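Local coordinates for GTP cyclohydrolase 1 type 2 homolog (Staphylococcus aureus subsp. aureus, PDB 3LNL), which is of unknown function but belongs to the NIF3 family, forms a toroid-shaped homohexamer and carries a dinuclear zinc centre, at residues W26-L32 with L98-N104; L105-P109 with L239-G243; V112-L116 with S332-M336. The protein carries 2 engineered substitutions. All coordinates share one frame; numbering follows the deposited sequence.

Contact 1: residues W26-L32 with L98-N104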
loop_
_atom_site.group_PDB
_atom_site.type_symbol
_atom_site.label_atom_id
_atom_site.label_comp_id
_atom_site.label_asym_id
_atom_site.label_seq_id
_atom_site.Cartn_x
_atom_site.Cartn_y
_atom_site.Cartn_z
ATOM N N TRP B 26 -6.397 9.132 -13.309
ATOM C CA TRP B 26 -5.227 9.942 -12.945
ATOM C C TRP B 26 -5.074 11.241 -13.771
ATOM O O TRP B 26 -4.225 12.044 -13.452
ATOM C CB TRP B 26 -3.910 9.132 -13.057
ATOM C CG TRP B 26 -3.748 8.439 -14.371
ATOM C CD1 TRP B 26 -4.015 7.122 -14.637
ATOM C CD2 TRP B 26 -3.309 9.026 -15.618
ATOM N NE1 TRP B 26 -3.792 6.861 -15.988
ATOM C CE2 TRP B 26 -3.349 8.000 -16.602
ATOM C CE3 TRP B 26 -2.899 10.291 -15.991
ATOM C CZ2 TRP B 26 -3.014 8.223 -17.919
ATOM C CZ3 TRP B 26 -2.552 10.512 -17.326
ATOM C CH2 TRP B 26 -2.605 9.471 -18.265
ATOM N N ASP B 27 -5.830 11.404 -14.866
ATOM C CA ASP B 27 -5.586 12.480 -15.807
ATOM C C ASP B 27 -6.183 13.794 -15.259
ATOM O O ASP B 27 -6.918 13.792 -14.244
ATOM C CB ASP B 27 -6.234 12.119 -17.144
ATOM C CG ASP B 27 -5.605 12.791 -18.322
ATOM O OD1 ASP B 27 -4.716 13.652 -18.173
ATOM O OD2 ASP B 27 -6.059 12.452 -19.460
ATOM N N ASN B 28 -5.815 14.898 -15.887
ATOM C CA ASN B 28 -6.333 16.206 -15.547
ATOM C C ASN B 28 -6.915 16.848 -16.790
ATOM O O ASN B 28 -6.177 17.397 -17.615
ATOM C CB ASN B 28 -5.226 17.039 -14.942
ATOM C CG ASN B 28 -5.759 18.274 -14.232
ATOM O OD1 ASN B 28 -6.842 18.237 -13.690
ATOM N ND2 ASN B 28 -5.023 19.380 -14.289
ATOM N N VAL B 29 -8.238 16.755 -16.955
ATOM C CA VAL B 29 -8.888 17.168 -18.212
ATOM C C VAL B 29 -9.977 18.191 -18.007
ATOM O O VAL B 29 -10.447 18.414 -16.877
ATOM C CB VAL B 29 -9.415 15.965 -19.056
ATOM C CG1 VAL B 29 -8.246 15.061 -19.526
ATOM C CG2 VAL B 29 -10.449 15.150 -18.309
ATOM N N GLY B 30 -10.348 18.867 -19.085
ATOM C CA GLY B 30 -11.394 19.854 -19.015
ATOM C C GLY B 30 -10.861 21.263 -18.955
ATOM O O GLY B 30 -9.765 21.549 -19.454
ATOM N N LEU B 31 -11.645 22.166 -18.376
ATOM C CA LEU B 31 -11.219 23.595 -18.275
ATOM C C LEU B 31 -10.167 23.673 -17.176
ATOM O O LEU B 31 -10.497 23.521 -16.023
ATOM C CB LEU B 31 -12.407 24.509 -17.944
ATOM C CG LEU B 31 -12.089 26.000 -17.853
ATOM C CD1 LEU B 31 -11.552 26.500 -19.179
ATOM C CD2 LEU B 31 -13.321 26.814 -17.374
ATOM N N LEU B 32 -8.904 23.863 -17.533
ATOM C CA LEU B 32 -7.831 23.887 -16.534
ATOM C C LEU B 32 -7.598 25.308 -16.049
ATOM O O LEU B 32 -7.229 25.533 -14.898
ATOM C CB LEU B 32 -6.522 23.346 -17.117
ATOM C CG LEU B 32 -6.565 21.847 -17.547
ATOM C CD1 LEU B 32 -5.143 21.238 -17.773
ATOM C CD2 LEU B 32 -7.401 21.013 -16.513
ATOM N N LEU B 98 -7.863 27.851 -21.194
ATOM C CA LEU B 98 -7.143 26.668 -21.626
ATOM C C LEU B 98 -7.930 25.440 -21.204
ATOM O O LEU B 98 -8.129 25.211 -20.011
ATOM C CB LEU B 98 -5.718 26.615 -21.017
ATOM C CG LEU B 98 -4.937 25.323 -21.373
ATOM C CD1 LEU B 98 -4.718 25.206 -22.938
ATOM C CD2 LEU B 98 -3.610 25.207 -20.627
ATOM N N ILE B 99 -8.314 24.643 -22.187
ATOM C CA ILE B 99 -9.000 23.369 -21.961
ATOM C C ILE B 99 -8.082 22.232 -22.426
ATOM O O ILE B 99 -7.441 22.342 -23.465
ATOM C CB ILE B 99 -10.312 23.323 -22.826
ATOM C CG1 ILE B 99 -11.293 24.421 -22.352
ATOM C CG2 ILE B 99 -10.926 21.879 -22.882
ATOM C CD1 ILE B 99 -12.429 24.788 -23.445
ATOM N N ALA B 100 -8.004 21.165 -21.637
ATOM C CA ALA B 100 -7.231 20.019 -21.990
ATOM C C ALA B 100 -8.181 18.881 -22.367
ATOM O O ALA B 100 -9.062 18.474 -21.576
ATOM C CB ALA B 100 -6.339 19.534 -20.803
ATOM N N MET B 101 -7.987 18.367 -23.567
ATOM C CA MET B 101 -8.672 17.154 -24.022
ATOM C C MET B 101 -7.587 16.120 -24.179
ATOM O O MET B 101 -7.008 15.961 -25.289
ATOM C CB MET B 101 -9.426 17.445 -25.339
ATOM C CG MET B 101 -10.643 18.407 -25.143
ATOM S SD MET B 101 -11.408 18.699 -26.742
ATOM C CE MET B 101 -12.423 17.198 -26.887
ATOM N N HIS B 102 -7.295 15.425 -23.057
ATOM C CA HIS B 102 -6.143 14.564 -23.000
ATOM C C HIS B 102 -6.513 13.110 -23.258
ATOM O O HIS B 102 -6.873 12.790 -24.393
ATOM C CB HIS B 102 -5.346 14.750 -21.722
ATOM C CG HIS B 102 -4.009 14.099 -21.773
ATOM N ND1 HIS B 102 -3.414 13.523 -20.665
ATOM C CD2 HIS B 102 -3.173 13.881 -22.818
ATOM C CE1 HIS B 102 -2.245 13.003 -21.029
ATOM N NE2 HIS B 102 -2.081 13.192 -22.330
ATOM N N THR B 103 -6.514 12.239 -22.240
ATOM C CA THR B 103 -6.734 10.832 -22.536
ATOM C C THR B 103 -8.166 10.566 -23.061
ATOM O O THR B 103 -8.335 9.612 -23.776
ATOM C CB THR B 103 -6.354 9.878 -21.393
ATOM O OG1 THR B 103 -7.114 10.180 -20.223
ATOM C CG2 THR B 103 -4.822 9.940 -21.091
ATOM N N ASN B 104 -9.174 11.407 -22.762
ATOM C CA ASN B 104 -10.453 11.311 -23.504
ATOM C C ASN B 104 -10.308 11.364 -25.028
ATOM O O ASN B 104 -10.997 10.651 -25.763
ATOM C CB ASN B 104 -11.573 12.265 -22.980
ATOM C CG ASN B 104 -11.145 13.715 -22.918
ATOM O OD1 ASN B 104 -9.984 14.033 -22.579
ATOM N ND2 ASN B 104 -12.078 14.621 -23.283
#

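Contact 2: residues L105-P109 with L239-G243. With ZN (zinc ion), chain G.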
loop_
_atom_site.group_PDB
_atom_site.type_symbol
_atom_site.label_atom_id
_atom_site.label_comp_id
_atom_site.label_asym_id
_atom_site.label_seq_id
_atom_site.Cartn_x
_atom_site.Cartn_y
_atom_site.Cartn_z
ATOM N N LEU B 105 -9.375 12.155 -25.518
ATOM C CA LEU B 105 -9.126 12.186 -26.959
ATOM C C LEU B 105 -8.268 11.010 -27.429
ATOM O O LEU B 105 -8.420 10.590 -28.567
ATOM C CB LEU B 105 -8.487 13.524 -27.351
ATOM C CG LEU B 105 -8.489 13.866 -28.831
ATOM C CD1 LEU B 105 -9.908 14.210 -29.332
ATOM C CD2 LEU B 105 -7.481 15.054 -29.007
ATOM N N ASP B 106 -7.386 10.477 -26.564
ATOM C CA ASP B 106 -6.602 9.263 -26.890
ATOM C C ASP B 106 -7.487 8.046 -27.110
ATOM O O ASP B 106 -7.119 7.156 -27.881
ATOM C CB ASP B 106 -5.539 8.937 -25.817
ATOM C CG ASP B 106 -4.355 9.900 -25.868
ATOM O OD1 ASP B 106 -3.854 10.090 -27.014
ATOM O OD2 ASP B 106 -3.938 10.444 -24.791
ATOM N N VAL B 107 -8.641 8.005 -26.439
ATOM C CA VAL B 107 -9.500 6.836 -26.474
ATOM C C VAL B 107 -10.767 7.009 -27.314
ATOM O O VAL B 107 -11.575 6.088 -27.464
ATOM C CB VAL B 107 -9.900 6.378 -25.070
ATOM C CG1 VAL B 107 -8.633 6.120 -24.175
ATOM C CG2 VAL B 107 -10.951 7.357 -24.430
ATOM N N ASN B 108 -10.915 8.165 -27.932
ATOM C CA ASN B 108 -12.111 8.460 -28.705
ATOM C C ASN B 108 -12.073 7.792 -30.093
ATOM O O ASN B 108 -11.022 7.825 -30.764
ATOM C CB ASN B 108 -12.197 9.955 -28.890
ATOM C CG ASN B 108 -13.540 10.377 -29.388
ATOM O OD1 ASN B 108 -13.746 10.513 -30.605
ATOM N ND2 ASN B 108 -14.489 10.550 -28.444
ATOM N N PRO B 109 -13.217 7.246 -30.554
ATOM C CA PRO B 109 -13.241 6.666 -31.911
ATOM C C PRO B 109 -12.797 7.608 -33.014
ATOM O O PRO B 109 -12.378 7.136 -34.063
ATOM C CB PRO B 109 -14.714 6.300 -32.139
ATOM C CG PRO B 109 -15.393 6.328 -30.762
ATOM C CD PRO B 109 -14.565 7.301 -29.937
ATOM N N LEU B 239 -17.446 1.857 -26.858
ATOM C CA LEU B 239 -16.892 2.318 -28.109
ATOM C C LEU B 239 -15.528 3.003 -27.937
ATOM O O LEU B 239 -14.846 3.232 -28.926
ATOM C CB LEU B 239 -17.895 3.248 -28.823
ATOM C CG LEU B 239 -19.197 2.546 -29.254
ATOM C CD1 LEU B 239 -20.093 3.542 -29.933
ATOM C CD2 LEU B 239 -18.972 1.347 -30.168
ATOM N N TYR B 240 -15.190 3.344 -26.689
ATOM C CA TYR B 240 -13.959 4.030 -26.321
ATOM C C TYR B 240 -12.884 3.008 -25.957
ATOM O O TYR B 240 -13.149 2.001 -25.319
ATOM C CB TYR B 240 -14.209 5.055 -25.166
ATOM C CG TYR B 240 -15.341 6.034 -25.509
ATOM C CD1 TYR B 240 -16.681 5.783 -25.128
ATOM C CD2 TYR B 240 -15.085 7.170 -26.260
ATOM C CE1 TYR B 240 -17.719 6.662 -25.495
ATOM C CE2 TYR B 240 -16.089 8.010 -26.642
ATOM C CZ TYR B 240 -17.411 7.754 -26.263
ATOM O OH TYR B 240 -18.364 8.651 -26.668
ATOM N N GLY B 241 -11.650 3.277 -26.378
ATOM C CA GLY B 241 -10.527 2.429 -26.017
ATOM C C GLY B 241 -9.230 3.044 -26.476
ATOM O O GLY B 241 -9.212 3.809 -27.449
ATOM N N LEU B 242 -8.144 2.713 -25.767
ATOM C CA LEU B 242 -6.795 3.193 -26.064
ATOM C C LEU B 242 -6.093 2.402 -27.183
ATOM O O LEU B 242 -5.647 1.253 -26.988
ATOM C CB LEU B 242 -5.928 3.211 -24.797
ATOM C CG LEU B 242 -4.541 3.793 -25.046
ATOM C CD1 LEU B 242 -4.649 5.322 -25.305
ATOM C CD2 LEU B 242 -3.602 3.493 -23.894
ATOM N N GLY B 243 -6.032 3.045 -28.341
ATOM C CA GLY B 243 -5.377 2.530 -29.511
ATOM C C GLY B 243 -6.380 2.179 -30.589
ATOM O O GLY B 243 -7.587 2.103 -30.355
HETATM ZN ZN ZN G . -2.163 11.157 -26.096
HETATM O O HOH W 1 -7.790 5.223 -29.567
HETATM O O HOH W 2 -17.609 9.825 -28.986
HETATM O O HOH W 3 -1.056 11.911 -24.494
HETATM O O HOH W 4 -0.899 9.461 -25.520
#

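Contact 3: residues V112-L116 with S332-M336. With ZN (zinc ion), chain F; ZN (zinc ion), chain G.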
loop_
_atom_site.group_PDB
_atom_site.type_symbol
_atom_site.label_atom_id
_atom_site.label_comp_id
_atom_site.label_asym_id
_atom_site.label_seq_id
_atom_site.Cartn_x
_atom_site.Cartn_y
_atom_site.Cartn_z
ATOM N N VAL B 112 -6.945 10.604 -31.195
ATOM C CA VAL B 112 -5.541 10.677 -31.629
ATOM C C VAL B 112 -5.111 9.481 -32.543
ATOM O O VAL B 112 -4.422 9.636 -33.574
ATOM C CB VAL B 112 -4.598 10.768 -30.382
ATOM C CG1 VAL B 112 -3.125 10.743 -30.755
ATOM C CG2 VAL B 112 -4.932 12.042 -29.569
ATOM N N ASN B 113 -5.551 8.306 -32.172
ATOM C CA ASN B 113 -5.159 7.090 -32.881
ATOM C C ASN B 113 -5.875 6.841 -34.175
ATOM O O ASN B 113 -5.225 6.451 -35.142
ATOM C CB ASN B 113 -5.161 5.919 -31.923
ATOM C CG ASN B 113 -4.175 6.164 -30.804
ATOM O OD1 ASN B 113 -3.022 6.438 -31.083
ATOM N ND2 ASN B 113 -4.650 6.201 -29.550
ATOM N N MET B 114 -7.157 7.215 -34.248
ATOM C CA MET B 114 -7.850 7.275 -35.555
ATOM C C MET B 114 -7.139 8.272 -36.454
ATOM O O MET B 114 -6.920 7.974 -37.625
ATOM C CB MET B 114 -9.320 7.617 -35.385
ATOM C CG MET B 114 -10.051 8.010 -36.662
ATOM S SD MET B 114 -10.135 6.580 -37.745
ATOM C CE MET B 114 -11.345 5.567 -36.897
ATOM N N MET B 115 -6.785 9.453 -35.916
ATOM C CA MET B 115 -6.065 10.476 -36.683
ATOM C C MET B 115 -4.721 9.998 -37.198
ATOM O O MET B 115 -4.383 10.206 -38.375
ATOM C CB MET B 115 -5.847 11.726 -35.835
ATOM C CG MET B 115 -7.142 12.485 -35.546
ATOM S SD MET B 115 -6.843 13.653 -34.259
ATOM C CE MET B 115 -8.525 14.173 -33.794
ATOM N N LEU B 116 -3.959 9.351 -36.335
ATOM C CA LEU B 116 -2.691 8.753 -36.745
ATOM C C LEU B 116 -2.862 7.728 -37.870
ATOM O O LEU B 116 -2.194 7.802 -38.892
ATOM C CB LEU B 116 -1.961 8.142 -35.534
ATOM C CG LEU B 116 -1.283 9.187 -34.652
ATOM C CD1 LEU B 116 -0.892 8.528 -33.295
ATOM C CD2 LEU B 116 -0.056 9.861 -35.375
ATOM N N SER B 332 4.655 12.824 -32.552
ATOM C CA SER B 332 3.696 12.540 -33.586
ATOM C C SER B 332 2.230 12.654 -33.171
ATOM O O SER B 332 1.384 12.753 -34.040
ATOM C CB SER B 332 3.957 11.226 -34.276
ATOM O OG SER B 332 5.150 11.281 -35.036
ATOM N N GLU B 333 1.934 12.753 -31.882
ATOM C CA GLU B 333 0.596 13.203 -31.469
ATOM C C GLU B 333 0.199 14.595 -31.990
ATOM O O GLU B 333 -0.972 14.970 -31.912
ATOM C CB GLU B 333 0.468 13.161 -29.957
ATOM C CG GLU B 333 0.494 11.783 -29.380
ATOM C CD GLU B 333 0.046 11.785 -27.974
ATOM O OE1 GLU B 333 -1.119 11.394 -27.743
ATOM O OE2 GLU B 333 0.812 12.258 -27.113
ATOM N N TYR B 334 1.151 15.346 -32.563
ATOM C CA TYR B 334 0.827 16.691 -33.100
ATOM C C TYR B 334 -0.230 16.665 -34.173
ATOM O O TYR B 334 -0.822 17.697 -34.463
ATOM C CB TYR B 334 2.077 17.416 -33.672
ATOM C CG TYR B 334 2.415 16.929 -35.059
ATOM C CD1 TYR B 334 1.843 17.527 -36.152
ATOM C CD2 TYR B 334 3.273 15.828 -35.275
ATOM C CE1 TYR B 334 2.085 17.081 -37.451
ATOM C CE2 TYR B 334 3.571 15.388 -36.603
ATOM C CZ TYR B 334 2.964 16.019 -37.674
ATOM O OH TYR B 334 3.161 15.611 -38.968
ATOM N N VAL B 335 -0.503 15.490 -34.754
ATOM C CA VAL B 335 -1.573 15.366 -35.733
ATOM C C VAL B 335 -2.907 15.774 -35.151
ATOM O O VAL B 335 -3.830 16.042 -35.898
ATOM C CB VAL B 335 -1.711 13.892 -36.351
ATOM C CG1 VAL B 335 -0.417 13.507 -37.094
ATOM C CG2 VAL B 335 -2.055 12.858 -35.265
ATOM N N MET B 336 -3.070 15.789 -33.832
ATOM C CA MET B 336 -4.400 16.138 -33.302
ATOM C C MET B 336 -4.731 17.634 -33.430
ATOM O O MET B 336 -5.862 18.032 -33.193
ATOM C CB MET B 336 -4.661 15.618 -31.881
ATOM C CG MET B 336 -3.736 16.022 -30.772
ATOM S SD MET B 336 -3.486 17.794 -30.460
ATOM C CE MET B 336 -5.161 18.243 -29.904
HETATM ZN ZN ZN F . 0.990 12.341 -25.048
HETATM ZN ZN ZN G . -2.163 11.157 -26.096
HETATM O O HOH W 5 1.449 12.489 -22.858
HETATM O O HOH W 6 1.094 10.164 -24.598
HETATM O O HOH W 3 -1.056 11.911 -24.494
HETATM O O HOH W 4 -0.899 9.461 -25.520
#

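Contact 1: residues W26-L32 with L98-N104
Asp27 and His102 each carry CG on the side remote from the backbone N (chi1 -155° and -167°), bringing carboxylate and imidazole together. His102 ND1 donates to Asp27 OD1 over 2.8 Å, in the ring plane of His102 and on the syn side of the oxygen though tilted from the carboxylate plane, with the two flat groups 72° apart. Asn28 N reaches that OD1 from the opposite face. OD2 takes two more donors: Thr103 OG1 at 2.6 Å, on the anti side and also tilted, and Thr103 N at 2.8 Å, nearly in line with the C-O bond. Four bonds thus fix the carboxylate's rotation at the start of helix 103-106. His102 packs on the zinc ligands His68 and His69, so the bond to Asp27 probably orients a second-shell histidine. Trp26 CH2 rests on Thr103 CG2 at 3.6 Å.

Gly30 and Ala100 form an antiparallel hydrogen-bonded pair, N to O both ways, and Leu32 N hydrogen-bonds to Leu98 O (2.9 Å). Within this chain strand 30-32 edges a mixed sheet; strand 97-100 lies between it and strand 64-67, helix 7-17 covers the Leu31-Ile99 face, and a second subunit bonds to the backbone of Leu32.

Contact 2: residues L105-P109 with L239-G243
Val107 O accepts one hydrogen bond and a weaker CA-H contact from the other segment: Gly241 N donates to it in the carbonyl plane, on a lone pair, at 3.0 Å, and Tyr240 CA lies 3.4 Å from that same Val107 O. A return contact runs from Val107 CA to Gly241 O at 3.2 Å, so the two backbones are stitched together locally. A water alongside links Asp106 O, Gly241 O and Gly243 N; it accepts from the amide, but has more acceptors around it than protons to give.

The side chains divide over this seam. Val107 points at the other segment and straddles it, CG1 4.0 Å from Leu242 CB and CG2 against Tyr240 CB. Asn108 runs beside Tyr240 in the same direction, its ND2 in the ring plane at the edge, 3.5 Å from Tyr240 CE2, with the amide turned 52° from the ring; a second water bridges ND2 and the phenol OH, ND2 also bonds His17 O, and OD1 accepts from His110 N. Pro109 CD comes obliquely to Tyr240 CE2 at 3.7 Å.

Leu242 sets CG anti to its backbone N (chi1 -176°), which brings CD1 to 3.8 Å from Asp106 CB, while the Asp106 carboxylate chelates a zinc through both oxygens, OD1 at 2.2 Å. His68, Glu333 and two waters complete that metal's shell. The contact sets the chain leaving helix 103-106 against the weakly bonded beginning of strand 240-253, which follows strand 229-238 round a corner where the chain comes back from the PII-like middle domain, and pairs with strand 125-142.

Contact 3: residues V112-L116 with S332-M336
Leu116 and Val335 meet at about a right angle, the leucine reaching in with its CD2 branch to lie 3.6 Å from Val335 CG2. In the leucine CG lies anti to the carbonyl carbon (chi1 -77°), and the CD2 branch also comes 3.5 Å from Ser332 O. Val335 CG2, lodged between its own backbone N and carbonyl carbon, makes the closer approach to the helix, and it reaches Met115 CB as well. The two methionines behave differently. Met115 is extended beyond CG, so its sulfur arrives alongside the other backbone, SD 3.6 Å from Met336 CA. Met336 instead folds back, with all three torsions near +60°; it offers CB to that sulfur, while its own thioether is led away.

No hydrogen bond crosses between the two segments: an apolar helix flank, 112-116, lies against the last part of a 3-10 segment, 332-334, and the entry to helix 336-350. In this NIF3-like fold the turn delivers a metal ligand, Glu333, whose extended side chain carries its carboxylate past Val112 to the dinuclear centre. There the carboxylate bridges, OE1 binding one zinc at 2.0 Å and OE2 the other at 2.1 Å. One water also joins the two metals; His68 and Asp106 serve the first, His69 and His330 the second.

Beside the bridge, Val112 sets CG1 opposite its backbone N (chi1 176°), crossing Glu333 obliquely with CG1 3.7 Å from OE1. Both Val112 and Met336 also pack against His68.

How the contacts relate
All three contacts adjoin the dinuclear zinc centre. Contact 1 runs directly into contact 2 along helix 103-106, their centres about 15 Å apart, and supplies a second-shell residue, the His102 side chain lying about 4 Å from a zinc. Contacts 2 and 3, centres about 12 Å apart, share the shell of the zinc bound by Asp106: Asp106 OD1 and Glu333 OE1 stand 3.1 Å apart on it, the ion bringing the two carboxylates together. The backbone joins them too, through a probable hydrogen bond of 3.0 Å from Val112 N to Leu105 O. Bound buffer, probably from the crystallisation liquor, lies near Asp106 and Glu333, and also near Trp26, perhaps marking a pocket at the metals.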